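Local structure of carboxylic ester hydrolase (Aspergillus niger, 7K4O) at residues K16-P21 / K163-N168; S276-K281 / G296-K301; H314-R319 / T375-K380; K177-Y182 / W488-V493. The protein hydrolyses ester bonds of tannins as a probably secreted fungal serine esterase of the tannase family, probably releasing gallic acid. All coordinates share one frame; numbering follows the deposited sequence. Where two conformers were deposited one is given.

Contact 1: residues K16-P21 / K163-N168; sequences KAALPP and KALTRN
Ala-18 closes helix 12-18 and Leu-19 is the first residue to leave helical torsions, and here the chain runs past one side of helix 144-169, with CA atoms 4.9 Å apart at Ala-18 and Asn-168 and 5.0 Å apart at Leu-19 and Leu-165. Helix 12-18, near the N-terminus, thus packs by its C-terminal end against a long helix of the alpha/beta-hydrolase domain. Ala-18 carries the apolar part: its CB sits 3.6 Å from CD1 of Leu-165 and also touches CB of Asn-168. The Leu-165 branch reaches this point because CG lies anti to the backbone N (chi1 169°), which swings CD1 across to the methyl group; the same CD1 meets CD2 of Leu-19 more loosely, at 4.2 Å. One step along, the Pro-20 ring lays CB against CB of Ala-164 at 4.1 Å. Leu-19 and Pro-20 also touch Ile-30 of strand 28-47, so the chain leaving the helix contacts both helix 144-169 and the sheet's outermost strand. The one hydrogen bond across the contact runs from the Asn-168 side chain to the last helical carbonyl: ND2 gives a nearly straight bond (165°) of 2.8 Å to Ala-18 O, which lies in the amide plane of Asn-168 although ND2 itself stands above the carbonyl plane.

Contact 2: residues S276-K281 / G296-K301; sequences STIEGK and GTVSAK
With CG1 of Val-298 anti to its backbone N (chi1 177°), the second methyl, CG2, is carried beside that N and toward Ile-278, whose CG2 it meets at 4.0 Å; the two branched side chains cross at a slant. Glu-279 likewise has CG opposite its own N (chi1 -169°), and its extended chain lays the carboxylate beside the Ala-300 methyl, with OE1 3.7 Å from CB of Ala-300. Two backbone bonds fix the spacing. Gly-280 N donates to Val-298 O at 2.8 Å, and Val-298 N returns a bond of 2.9 Å to Lys-281 O. Both involve the type II beta turn Ile-278 to Lys-281, which is closed by Lys-281 N to Ile-278 O, has Gly-280 at positive phi and leads into the two-stranded antiparallel sheet of 282-285 and 294-297; the bonding continues past the strand ends, with Val-298 shared between Gly-280 and Lys-281. Lys-281 O is also approached by CA of Thr-297 at 3.3 Å, a CA-H...O contact beside the N-H bond. Ile-278 and Val-298 both pack on helix 238-252, Val-298 against Lys-243 and Ile-244. Ser-299 then serves as N-cap of helix 300-310: its OG bonds Gly-302 N and OE2 of Glu-240, on helix 238-252.

Contact 3: residues H314-R319 / T375-K380; sequences HDSQGR and TYDTLK
Asp-377 takes hold of Ser-316 with both carboxylate oxygens. OD1 accepts from Ser-316 N at 2.9 Å, and OD2 receives the hydroxyl OG of Ser-316 at 2.6 Å on its syn lone pair. Beside this pair, NZ of Lys-380 forms a salt bridge of 2.9 Å to OD2 of Asp-315, using the anti lone pair; in the conformer described the lysine arrives fully stretched, its CG anti to the backbone N (chi1 170°), and runs alongside the aspartate. A second cation shares that oxygen: Arg-319 grips Asp-315 OD2 side-on, NE at 2.9 Å on the syn lone pair and NH2 from above the carboxylate plane. Three donors on one oxygen would probably stabilise the charged carboxylate, and sharing it probably compensates for the 3.5 Å approach of Arg-319 NH2 to Lys-380 NZ. The other oxygen, OD1, positions the loop: Gln-317 N and Arg-319 N reach it from opposite faces, the former making an Asx turn within the type I turn from Asp-315 to Gly-318. On the helix side, Thr-375 and Thr-378 form a capping box, which sets the first turn carrying Tyr-376 and Asp-377. The contact thus fastens the loop after helix 300-310 to the start of helix 376-390, whose Tyr-376 and Leu-379 pack on helix 224-232.

Contact 4: residues K177-Y182 / W488-V493; sequences KLYAYY and WVENGV
Strand 179-185 of the central mixed sheet, which leads to the Gly-184/Ser-186/Gly-188 pattern of a probable nucleophile elbow, here meets the C-terminal end of helix 481-491. Two tyrosines of alternate strand positions, Tyr-179 and Tyr-181, both point to the helix and meet Glu-490, one by its ring face and the other by its hydroxyl. CG of Glu-490 stands over the middle of the Tyr-179 ring, 3.6 Å from its centroid and 3° off the normal, a CH-pi contact; the carboxylate continues the stack, its plane 10° from that of the ring. CG of Lys-177 covers the opposite face. OH of Tyr-181 donates to OE2 of Glu-490 at 2.7 Å on the anti lone pair, edge-on, the carboxylate 22° from the Tyr-181 ring plane. OE2 is also salt-bridged to Arg-89, so a phenol and a guanidinium together hold it. Val-489 adds apolar contacts to both rings: CG1 touches CD1 of Tyr-179 at 3.7 Å, while CG2 lies at the edge of the Tyr-181 ring, 4.0 Å from CE1. A water 2.8 Å from Tyr-179 OH donates to Glu-490 O, linking ring and helix end. The strand is hydrogen-bonded to strand 89-93 through Trp-90, and Tyr-181 packs further along helix 481-491 on Met-482, Met-485 and Ile-486.

Overall arrangement
Contacts 1 and 4 share one side of the molecule, their centres 21 Å apart, and meet directly: Leu-178 packs on Lys-163, Thr-166 and Arg-167, where helix 144-169 is followed by strand 179-185. Contacts 2 and 3 lie opposite, beyond the chain's centre, with centres 27 Å apart and no touch, contact 2 at the start of helix 300-310 and contact 3 in the loop just after it; both fall between the segments that contact 4 joins. None is fully buried. Contact 1 is mostly apolar with one hydrogen bond from a side-chain amide, and contact 4 mixes aromatic faces with a carboxylate beside the central sheet. Contact 2 rests on backbone pairing, whereas contact 3, at the surface, depends on charged side chains.

Contact 1: residues K16-P21 / K163-N168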
loop_
_atom_site.group_PDB
_atom_site.type_symbol
_atom_site.label_atom_id
_atom_site.label_comp_id
_atom_site.label_asym_id
_atom_site.label_seq_id
_atom_site.Cartn_x
_atom_site.Cartn_y
_atom_site.Cartn_z
ATOM N N LYS A 16 -13.862 21.582 22.061
ATOM C CA LYS A 16 -13.936 22.893 21.407
ATOM C C LYS A 16 -12.846 23.820 21.945
ATOM O O LYS A 16 -12.218 24.553 21.148
ATOM C CB LYS A 16 -15.299 23.542 21.658
ATOM C CG LYS A 16 -16.408 23.026 20.780
ATOM C CD LYS A 16 -17.760 23.643 21.140
ATOM C CE LYS A 16 -18.900 22.949 20.428
ATOM N NZ LYS A 16 -20.165 23.693 20.663
ATOM N N ALA A 17 -12.553 23.755 23.246
ATOM C CA ALA A 17 -11.556 24.646 23.861
ATOM C C ALA A 17 -10.149 24.225 23.398
ATOM O O ALA A 17 -9.273 25.090 23.429
ATOM C CB ALA A 17 -11.658 24.635 25.375
ATOM N N ALA A 18 -9.934 22.971 22.979
ATOM C CA ALA A 18 -8.586 22.486 22.584
ATOM C C ALA A 18 -8.351 22.639 21.064
ATOM O O ALA A 18 -7.221 22.451 20.593
ATOM C CB ALA A 18 -8.471 21.039 22.960
ATOM N N LEU A 19 -9.391 22.902 20.276
ATOM C CA LEU A 19 -9.149 23.023 18.820
ATOM C C LEU A 19 -8.194 24.181 18.574
ATOM O O LEU A 19 -8.248 25.219 19.218
ATOM C CB LEU A 19 -10.463 23.297 18.101
ATOM C CG LEU A 19 -11.372 22.108 17.899
ATOM C CD1 LEU A 19 -12.721 22.657 17.423
ATOM C CD2 LEU A 19 -10.774 21.107 16.934
ATOM N N PRO A 20 -7.297 24.075 17.563
ATOM C CA PRO A 20 -6.552 25.240 17.142
ATOM C C PRO A 20 -7.557 26.254 16.604
ATOM O O PRO A 20 -8.598 25.886 16.044
ATOM C CB PRO A 20 -5.618 24.703 16.065
ATOM C CG PRO A 20 -6.345 23.497 15.530
ATOM C CD PRO A 20 -7.108 22.908 16.702
ATOM N N PRO A 21 -7.215 27.537 16.673
ATOM C CA PRO A 21 -8.076 28.558 16.095
ATOM C C PRO A 21 -8.128 28.527 14.559
ATOM O O PRO A 21 -7.161 28.138 13.921
ATOM C CB PRO A 21 -7.418 29.872 16.544
ATOM C CG PRO A 21 -5.963 29.538 16.796
ATOM C CD PRO A 21 -5.939 28.066 17.180
ATOM N N LYS A 163 -2.451 17.147 15.466
ATOM C CA LYS A 163 -1.329 17.286 16.424
ATOM C C LYS A 163 -1.601 18.480 17.348
ATOM O O LYS A 163 -1.332 18.355 18.537
ATOM C CB LYS A 163 0.014 17.378 15.718
ATOM C CG LYS A 163 0.407 16.073 15.045
ATOM C CD LYS A 163 1.545 16.205 14.038
ATOM C CE LYS A 163 2.825 16.712 14.639
ATOM N NZ LYS A 163 3.864 16.937 13.597
ATOM N N ALA A 164 -2.099 19.584 16.847
ATOM C CA ALA A 164 -2.365 20.761 17.677
ATOM C C ALA A 164 -3.485 20.425 18.683
ATOM O O ALA A 164 -3.357 20.800 19.860
ATOM C CB ALA A 164 -2.711 21.969 16.862
ATOM N N LEU A 165 -4.569 19.796 18.229
ATOM C CA LEU A 165 -5.691 19.408 19.118
ATOM C C LEU A 165 -5.152 18.486 20.231
ATOM O O LEU A 165 -5.507 18.683 21.419
ATOM C CB LEU A 165 -6.781 18.694 18.322
ATOM C CG LEU A 165 -7.852 18.025 19.191
ATOM C CD1 LEU A 165 -8.636 19.069 19.940
ATOM C CD2 LEU A 165 -8.769 17.168 18.340
ATOM N N THR A 166 -4.332 17.512 19.873
ATOM C CA THR A 166 -3.791 16.482 20.808
ATOM C C THR A 166 -2.934 17.209 21.841
ATOM O O THR A 166 -3.134 16.959 23.056
ATOM C CB THR A 166 -2.955 15.460 20.057
ATOM O OG1 THR A 166 -3.781 14.743 19.129
ATOM C CG2 THR A 166 -2.260 14.481 20.989
ATOM N N ARG A 167 -2.031 18.110 21.428
ATOM C CA ARG A 167 -1.214 18.865 22.428
ATOM C C ARG A 167 -2.101 19.653 23.386
ATOM O O ARG A 167 -1.838 19.635 24.628
ATOM C CB ARG A 167 -0.265 19.859 21.776
ATOM C CG ARG A 167 0.924 19.201 21.125
ATOM C CD ARG A 167 1.812 20.346 20.613
ATOM N NE ARG A 167 3.082 19.729 20.304
ATOM C CZ ARG A 167 4.024 19.451 21.201
ATOM N NH1 ARG A 167 5.123 18.834 20.804
ATOM N NH2 ARG A 167 3.847 19.767 22.473
ATOM N N ASN A 168 -3.120 20.304 22.866
ATOM C CA ASN A 168 -3.979 21.171 23.707
ATOM C C ASN A 168 -4.822 20.317 24.653
ATOM O O ASN A 168 -4.917 20.658 25.856
ATOM C CB ASN A 168 -4.844 22.087 22.875
ATOM C CG ASN A 168 -4.072 23.119 22.076
ATOM O OD1 ASN A 168 -2.970 23.481 22.480
ATOM N ND2 ASN A 168 -4.638 23.585 20.960
#

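Contact 2: residues S276-K281 / G296-K301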
loop_
_atom_site.group_PDB
_atom_site.type_symbol
_atom_site.label_atom_id
_atom_site.label_comp_id
_atom_site.label_asym_id
_atom_site.label_seq_id
_atom_site.Cartn_x
_atom_site.Cartn_y
_atom_site.Cartn_z
ATOM N N SER A 276 6.994 -23.650 -18.335
ATOM C CA SER A 276 6.745 -24.590 -19.483
ATOM C C SER A 276 6.631 -26.048 -18.981
ATOM O O SER A 276 5.898 -26.829 -19.616
ATOM C CB SER A 276 7.802 -24.462 -20.530
ATOM O OG SER A 276 7.534 -23.326 -21.334
ATOM N N THR A 277 7.252 -26.377 -17.844
ATOM C CA THR A 277 7.179 -27.722 -17.213
ATOM C C THR A 277 5.759 -28.030 -16.756
ATOM O O THR A 277 5.477 -29.207 -16.434
ATOM C CB THR A 277 8.145 -27.835 -16.038
ATOM O OG1 THR A 277 7.739 -26.889 -15.042
ATOM C CG2 THR A 277 9.573 -27.592 -16.467
ATOM N N ILE A 278 4.871 -27.048 -16.714
ATOM C CA ILE A 278 3.487 -27.249 -16.198
ATOM C C ILE A 278 2.561 -27.633 -17.355
ATOM O O ILE A 278 1.425 -28.042 -17.095
ATOM C CB ILE A 278 2.998 -25.992 -15.435
ATOM C CG1 ILE A 278 3.970 -25.657 -14.302
ATOM C CG2 ILE A 278 1.584 -26.181 -14.909
ATOM C CD1 ILE A 278 3.770 -24.275 -13.698
ATOM N N GLU A 279 3.002 -27.457 -18.595
ATOM C CA GLU A 279 2.148 -27.801 -19.759
ATOM C C GLU A 279 1.677 -29.259 -19.641
ATOM O O GLU A 279 2.498 -30.115 -19.337
ATOM C CB GLU A 279 2.881 -27.621 -21.075
ATOM C CG GLU A 279 1.921 -27.720 -22.244
ATOM C CD GLU A 279 2.552 -27.499 -23.599
ATOM O OE1 GLU A 279 1.986 -28.031 -24.580
ATOM O OE2 GLU A 279 3.591 -26.794 -23.672
ATOM N N GLY A 280 0.384 -29.483 -19.821
ATOM C CA GLY A 280 -0.221 -30.824 -19.775
ATOM C C GLY A 280 -0.749 -31.179 -18.399
ATOM O O GLY A 280 -1.499 -32.142 -18.299
ATOM N N LYS A 281 -0.436 -30.426 -17.350
ATOM C CA LYS A 281 -0.944 -30.783 -16.008
ATOM C C LYS A 281 -2.449 -30.566 -15.978
ATOM O O LYS A 281 -2.965 -29.563 -16.451
ATOM C CB LYS A 281 -0.227 -29.989 -14.920
ATOM C CG LYS A 281 1.177 -30.489 -14.598
ATOM C CD LYS A 281 1.217 -31.267 -13.284
ATOM C CE LYS A 281 2.284 -32.346 -13.202
ATOM N NZ LYS A 281 3.662 -31.801 -13.292
ATOM N N GLY A 296 -9.629 -29.209 -17.647
ATOM C CA GLY A 296 -8.758 -29.231 -18.821
ATOM C C GLY A 296 -7.361 -29.596 -18.412
ATOM O O GLY A 296 -7.141 -30.155 -17.302
ATOM N N THR A 297 -6.434 -29.295 -19.298
ATOM C CA THR A 297 -4.990 -29.435 -19.061
ATOM C C THR A 297 -4.369 -28.069 -19.341
ATOM O O THR A 297 -4.865 -27.357 -20.240
ATOM C CB THR A 297 -4.353 -30.541 -19.913
ATOM O OG1 THR A 297 -4.529 -30.212 -21.288
ATOM C CG2 THR A 297 -4.902 -31.919 -19.600
ATOM N N VAL A 298 -3.304 -27.742 -18.623
ATOM C CA VAL A 298 -2.620 -26.443 -18.835
ATOM C C VAL A 298 -2.086 -26.446 -20.263
ATOM O O VAL A 298 -1.292 -27.325 -20.629
ATOM C CB VAL A 298 -1.524 -26.185 -17.788
ATOM C CG1 VAL A 298 -0.782 -24.876 -18.088
ATOM C CG2 VAL A 298 -2.126 -26.184 -16.392
ATOM N N SER A 299 -2.497 -25.455 -21.031
ATOM C CA SER A 299 -2.232 -25.360 -22.485
ATOM C C SER A 299 -0.955 -24.578 -22.746
ATOM O O SER A 299 -0.490 -23.783 -21.875
ATOM C CB SER A 299 -3.400 -24.752 -23.189
ATOM O OG SER A 299 -3.536 -23.377 -22.856
ATOM N N ALA A 300 -0.399 -24.784 -23.928
ATOM C CA ALA A 300 0.782 -24.047 -24.398
ATOM C C ALA A 300 0.441 -22.548 -24.458
ATOM O O ALA A 300 1.309 -21.731 -24.139
ATOM C CB ALA A 300 1.206 -24.556 -25.753
ATOM N N LYS A 301 -0.745 -22.215 -24.946
ATOM C CA LYS A 301 -1.185 -20.810 -25.096
ATOM C C LYS A 301 -1.342 -20.202 -23.696
ATOM O O LYS A 301 -1.034 -19.022 -23.566
ATOM C CB LYS A 301 -2.511 -20.707 -25.835
ATOM C CG LYS A 301 -2.435 -20.838 -27.347
ATOM C CD LYS A 301 -3.831 -20.961 -27.951
ATOM C CE LYS A 301 -3.883 -21.328 -29.417
ATOM N NZ LYS A 301 -3.559 -20.154 -30.250
#

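Contact 3: residues H314-R319 / T375-K380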
loop_
_atom_site.group_PDB
_atom_site.type_symbol
_atom_site.label_atom_id
_atom_site.label_comp_id
_atom_site.label_asym_id
_atom_site.label_seq_id
_atom_site.Cartn_x
_atom_site.Cartn_y
_atom_site.Cartn_z
ATOM N N HIS A 314 6.448 -4.742 -22.330
ATOM C CA HIS A 314 7.499 -4.320 -23.287
ATOM C C HIS A 314 6.780 -3.695 -24.493
ATOM O O HIS A 314 5.631 -4.042 -24.728
ATOM C CB HIS A 314 8.385 -5.498 -23.725
ATOM C CG HIS A 314 9.287 -6.039 -22.666
ATOM N ND1 HIS A 314 8.781 -6.673 -21.550
ATOM C CD2 HIS A 314 10.632 -6.067 -22.561
ATOM C CE1 HIS A 314 9.803 -7.084 -20.808
ATOM N NE2 HIS A 314 10.960 -6.751 -21.393
ATOM N N ASP A 315 7.392 -2.712 -25.104
ATOM C CA ASP A 315 6.756 -1.981 -26.218
ATOM C C ASP A 315 6.992 -2.792 -27.514
ATOM O O ASP A 315 7.602 -3.886 -27.461
ATOM C CB ASP A 315 7.291 -0.557 -26.308
ATOM C CG ASP A 315 8.731 -0.403 -26.712
ATOM O OD1 ASP A 315 9.364 -1.413 -27.202
ATOM O OD2 ASP A 315 9.263 0.714 -26.534
ATOM N N SER A 316 6.482 -2.255 -28.624
ATOM C CA SER A 316 6.461 -2.917 -29.961
ATOM C C SER A 316 7.904 -3.146 -30.419
ATOM O O SER A 316 8.129 -3.993 -31.310
ATOM C CB SER A 316 5.648 -2.086 -30.963
ATOM O OG SER A 316 6.262 -0.817 -31.136
ATOM N N GLN A 317 8.885 -2.467 -29.836
ATOM C CA GLN A 317 10.315 -2.688 -30.195
ATOM C C GLN A 317 11.049 -3.586 -29.185
ATOM O O GLN A 317 12.298 -3.628 -29.234
ATOM C CB GLN A 317 11.012 -1.346 -30.402
ATOM C CG GLN A 317 10.388 -0.537 -31.545
ATOM C CD GLN A 317 10.766 -1.131 -32.884
ATOM O OE1 GLN A 317 9.912 -1.589 -33.656
ATOM N NE2 GLN A 317 12.071 -1.163 -33.136
ATOM N N GLY A 318 10.332 -4.271 -28.290
ATOM C CA GLY A 318 10.954 -5.165 -27.288
ATOM C C GLY A 318 11.616 -4.430 -26.113
ATOM O O GLY A 318 12.298 -5.090 -25.313
ATOM N N ARG A 319 11.426 -3.121 -25.958
ATOM C CA ARG A 319 12.063 -2.370 -24.850
ATOM C C ARG A 319 11.144 -2.450 -23.634
ATOM O O ARG A 319 9.920 -2.351 -23.778
ATOM C CB ARG A 319 12.313 -0.918 -25.252
ATOM C CG ARG A 319 13.315 -0.744 -26.399
ATOM C CD ARG A 319 13.357 0.718 -26.842
ATOM N NE ARG A 319 12.050 1.108 -27.413
ATOM C CZ ARG A 319 11.851 2.036 -28.372
ATOM N NH1 ARG A 319 12.850 2.758 -28.854
ATOM N NH2 ARG A 319 10.636 2.247 -28.842
ATOM N N THR A 375 -2.985 -1.328 -27.459
ATOM C CA THR A 375 -1.801 -2.155 -27.675
ATOM C C THR A 375 -0.827 -1.961 -26.513
ATOM O O THR A 375 -1.031 -1.016 -25.717
ATOM C CB THR A 375 -1.114 -1.802 -28.992
ATOM O OG1 THR A 375 -0.529 -0.495 -28.949
ATOM C CG2 THR A 375 -2.065 -1.948 -30.166
ATOM N N TYR A 376 0.233 -2.738 -26.506
ATOM C CA TYR A 376 1.372 -2.486 -25.596
ATOM C C TYR A 376 1.818 -1.023 -25.710
ATOM O O TYR A 376 2.163 -0.391 -24.682
ATOM C CB TYR A 376 2.536 -3.444 -25.849
ATOM C CG TYR A 376 2.189 -4.910 -25.693
ATOM C CD1 TYR A 376 1.252 -5.369 -24.782
ATOM C CD2 TYR A 376 2.798 -5.856 -26.515
ATOM C CE1 TYR A 376 0.969 -6.722 -24.644
ATOM C CE2 TYR A 376 2.537 -7.209 -26.381
ATOM C CZ TYR A 376 1.635 -7.653 -25.438
ATOM O OH TYR A 376 1.339 -8.984 -25.323
ATOM N N ASP A 377 1.935 -0.476 -26.923
ATOM C CA ASP A 377 2.417 0.913 -27.095
ATOM C C ASP A 377 1.398 1.915 -26.517
ATOM O O ASP A 377 1.867 2.966 -26.011
ATOM C CB ASP A 377 2.718 1.211 -28.577
ATOM C CG ASP A 377 3.995 0.579 -29.109
ATOM O OD1 ASP A 377 4.808 0.069 -28.325
ATOM O OD2 ASP A 377 4.174 0.586 -30.371
ATOM N N THR A 378 0.097 1.649 -26.590
ATOM C CA THR A 378 -0.938 2.535 -25.990
ATOM C C THR A 378 -0.648 2.590 -24.470
ATOM O O THR A 378 -0.704 3.706 -23.890
ATOM C CB THR A 378 -2.358 2.014 -26.185
ATOM O OG1 THR A 378 -2.555 1.697 -27.572
ATOM C CG2 THR A 378 -3.456 2.961 -25.755
ATOM N N LEU A 379 -0.381 1.439 -23.873
ATOM C CA LEU A 379 -0.095 1.368 -22.398
ATOM C C LEU A 379 1.182 2.166 -22.103
ATOM O O LEU A 379 1.210 2.959 -21.120
ATOM C CB LEU A 379 0.040 -0.084 -21.934
ATOM C CG LEU A 379 -1.184 -0.968 -22.124
ATOM C CD1 LEU A 379 -0.942 -2.328 -21.525
ATOM C CD2 LEU A 379 -2.448 -0.379 -21.539
ATOM N N LYS A 380 2.233 2.007 -22.898
ATOM C CA LYS A 380 3.476 2.782 -22.725
ATOM C C LYS A 380 3.156 4.277 -22.773
ATOM O O LYS A 380 3.630 5.030 -21.927
ATOM C CB LYS A 380 4.488 2.409 -23.802
ATOM C CG LYS A 380 5.698 3.321 -23.863
ATOM C CD LYS A 380 6.569 3.047 -25.071
ATOM C CE LYS A 380 7.767 3.963 -25.141
ATOM N NZ LYS A 380 8.693 3.555 -26.222
#

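Contact 4: residues K177-Y182 / W488-V493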
loop_
_atom_site.group_PDB
_atom_site.type_symbol
_atom_site.label_atom_id
_atom_site.label_comp_id
_atom_site.label_asym_id
_atom_site.label_seq_id
_atom_site.Cartn_x
_atom_site.Cartn_y
_atom_site.Cartn_z
ATOM N N LYS A 177 7.634 16.560 24.042
ATOM C CA LYS A 177 7.755 15.900 22.716
ATOM C C LYS A 177 6.452 15.124 22.411
ATOM O O LYS A 177 6.017 14.241 23.178
ATOM C CB LYS A 177 8.914 14.939 22.701
ATOM C CG LYS A 177 9.131 14.154 21.422
ATOM C CD LYS A 177 9.414 14.915 20.200
ATOM C CE LYS A 177 9.907 14.074 19.009
ATOM N NZ LYS A 177 9.490 14.683 17.689
ATOM N N LEU A 178 5.892 15.364 21.219
ATOM C CA LEU A 178 4.763 14.543 20.690
ATOM C C LEU A 178 5.349 13.654 19.595
ATOM O O LEU A 178 5.789 14.165 18.551
ATOM C CB LEU A 178 3.665 15.452 20.144
ATOM C CG LEU A 178 2.494 14.691 19.503
ATOM C CD1 LEU A 178 1.738 13.829 20.516
ATOM C CD2 LEU A 178 1.578 15.694 18.855
ATOM N N TYR A 179 5.406 12.371 19.821
ATOM C CA TYR A 179 5.877 11.419 18.794
ATOM C C TYR A 179 4.742 11.176 17.806
ATOM O O TYR A 179 3.643 10.741 18.194
ATOM C CB TYR A 179 6.348 10.116 19.414
ATOM C CG TYR A 179 7.629 10.246 20.214
ATOM C CD1 TYR A 179 8.833 10.353 19.546
ATOM C CD2 TYR A 179 7.619 10.345 21.586
ATOM C CE1 TYR A 179 10.030 10.435 20.239
ATOM C CE2 TYR A 179 8.829 10.426 22.297
ATOM C CZ TYR A 179 10.014 10.503 21.611
ATOM O OH TYR A 179 11.261 10.572 22.206
ATOM N N ALA A 180 4.990 11.448 16.537
ATOM C CA ALA A 180 3.932 11.414 15.508
ATOM C C ALA A 180 4.283 10.335 14.488
ATOM O O ALA A 180 5.442 10.256 14.013
ATOM C CB ALA A 180 3.800 12.789 14.870
ATOM N N TYR A 181 3.269 9.553 14.138
ATOM C CA TYR A 181 3.417 8.359 13.287
ATOM C C TYR A 181 2.343 8.356 12.205
ATOM O O TYR A 181 1.317 9.017 12.325
ATOM C CB TYR A 181 3.298 7.113 14.156
ATOM C CG TYR A 181 4.308 7.029 15.278
ATOM C CD1 TYR A 181 5.589 6.622 15.004
ATOM C CD2 TYR A 181 3.995 7.379 16.585
ATOM C CE1 TYR A 181 6.554 6.537 15.994
ATOM C CE2 TYR A 181 4.952 7.295 17.582
ATOM C CZ TYR A 181 6.212 6.831 17.294
ATOM O OH TYR A 181 7.142 6.716 18.288
ATOM N N TYR A 182 2.600 7.557 11.187
ATOM C CA TYR A 182 1.633 7.194 10.141
ATOM C C TYR A 182 1.624 5.673 10.021
ATOM O O TYR A 182 2.663 5.023 10.119
ATOM C CB TYR A 182 1.991 7.793 8.771
ATOM C CG TYR A 182 0.996 7.395 7.709
ATOM C CD1 TYR A 182 -0.216 8.037 7.662
ATOM C CD2 TYR A 182 1.216 6.335 6.840
ATOM C CE1 TYR A 182 -1.189 7.680 6.740
ATOM C CE2 TYR A 182 0.261 5.980 5.899
ATOM C CZ TYR A 182 -0.938 6.655 5.853
ATOM O OH TYR A 182 -1.944 6.303 4.971
ATOM N N TRP A 488 11.795 1.729 17.844
ATOM C CA TRP A 488 12.860 2.333 17.035
ATOM C C TRP A 488 12.950 3.818 17.372
ATOM O O TRP A 488 14.034 4.323 17.748
ATOM C CB TRP A 488 12.592 2.073 15.569
ATOM C CG TRP A 488 13.736 2.384 14.668
ATOM C CD1 TRP A 488 15.037 2.649 14.998
ATOM C CD2 TRP A 488 13.689 2.348 13.224
ATOM N NE1 TRP A 488 15.793 2.784 13.868
ATOM C CE2 TRP A 488 14.999 2.589 12.770
ATOM C CE3 TRP A 488 12.679 2.107 12.298
ATOM C CZ2 TRP A 488 15.325 2.598 11.408
ATOM C CZ3 TRP A 488 12.996 2.128 10.951
ATOM C CH2 TRP A 488 14.299 2.383 10.523
ATOM N N VAL A 489 11.867 4.544 17.193
ATOM C CA VAL A 489 11.865 6.017 17.314
ATOM C C VAL A 489 12.091 6.456 18.771
ATOM O O VAL A 489 12.905 7.371 18.998
ATOM C CB VAL A 489 10.534 6.573 16.755
ATOM C CG1 VAL A 489 10.401 8.030 17.135
ATOM C CG2 VAL A 489 10.454 6.390 15.249
ATOM N N GLU A 490 11.392 5.836 19.718
ATOM C CA GLU A 490 11.378 6.328 21.102
ATOM C C GLU A 490 12.464 5.657 21.943
ATOM O O GLU A 490 12.898 6.301 22.925
ATOM C CB GLU A 490 10.031 6.151 21.762
ATOM C CG GLU A 490 8.907 6.828 20.969
ATOM C CD GLU A 490 7.546 6.805 21.625
ATOM O OE1 GLU A 490 7.434 6.667 22.867
ATOM O OE2 GLU A 490 6.563 6.902 20.886
ATOM N N ASN A 491 12.829 4.433 21.644
ATOM C CA ASN A 491 13.691 3.644 22.571
ATOM C C ASN A 491 15.049 3.287 21.953
ATOM O O ASN A 491 15.825 2.597 22.646
ATOM C CB ASN A 491 12.974 2.395 23.052
ATOM C CG ASN A 491 11.628 2.715 23.681
ATOM O OD1 ASN A 491 11.464 3.757 24.291
ATOM N ND2 ASN A 491 10.654 1.838 23.539
ATOM N N GLY A 492 15.338 3.662 20.714
ATOM C CA GLY A 492 16.632 3.322 20.078
ATOM C C GLY A 492 16.704 1.869 19.609
ATOM O O GLY A 492 17.819 1.424 19.254
ATOM N N VAL A 493 15.606 1.112 19.552
ATOM C CA VAL A 493 15.709 -0.322 19.151
ATOM C C VAL A 493 15.639 -0.445 17.623
ATOM O O VAL A 493 14.538 -0.326 17.035
ATOM C CB VAL A 493 14.651 -1.170 19.839
ATOM C CG1 VAL A 493 14.720 -2.614 19.405
ATOM C CG2 VAL A 493 14.733 -1.038 21.352
HETATM O O HOH W 1 11.909 8.608 24.065
#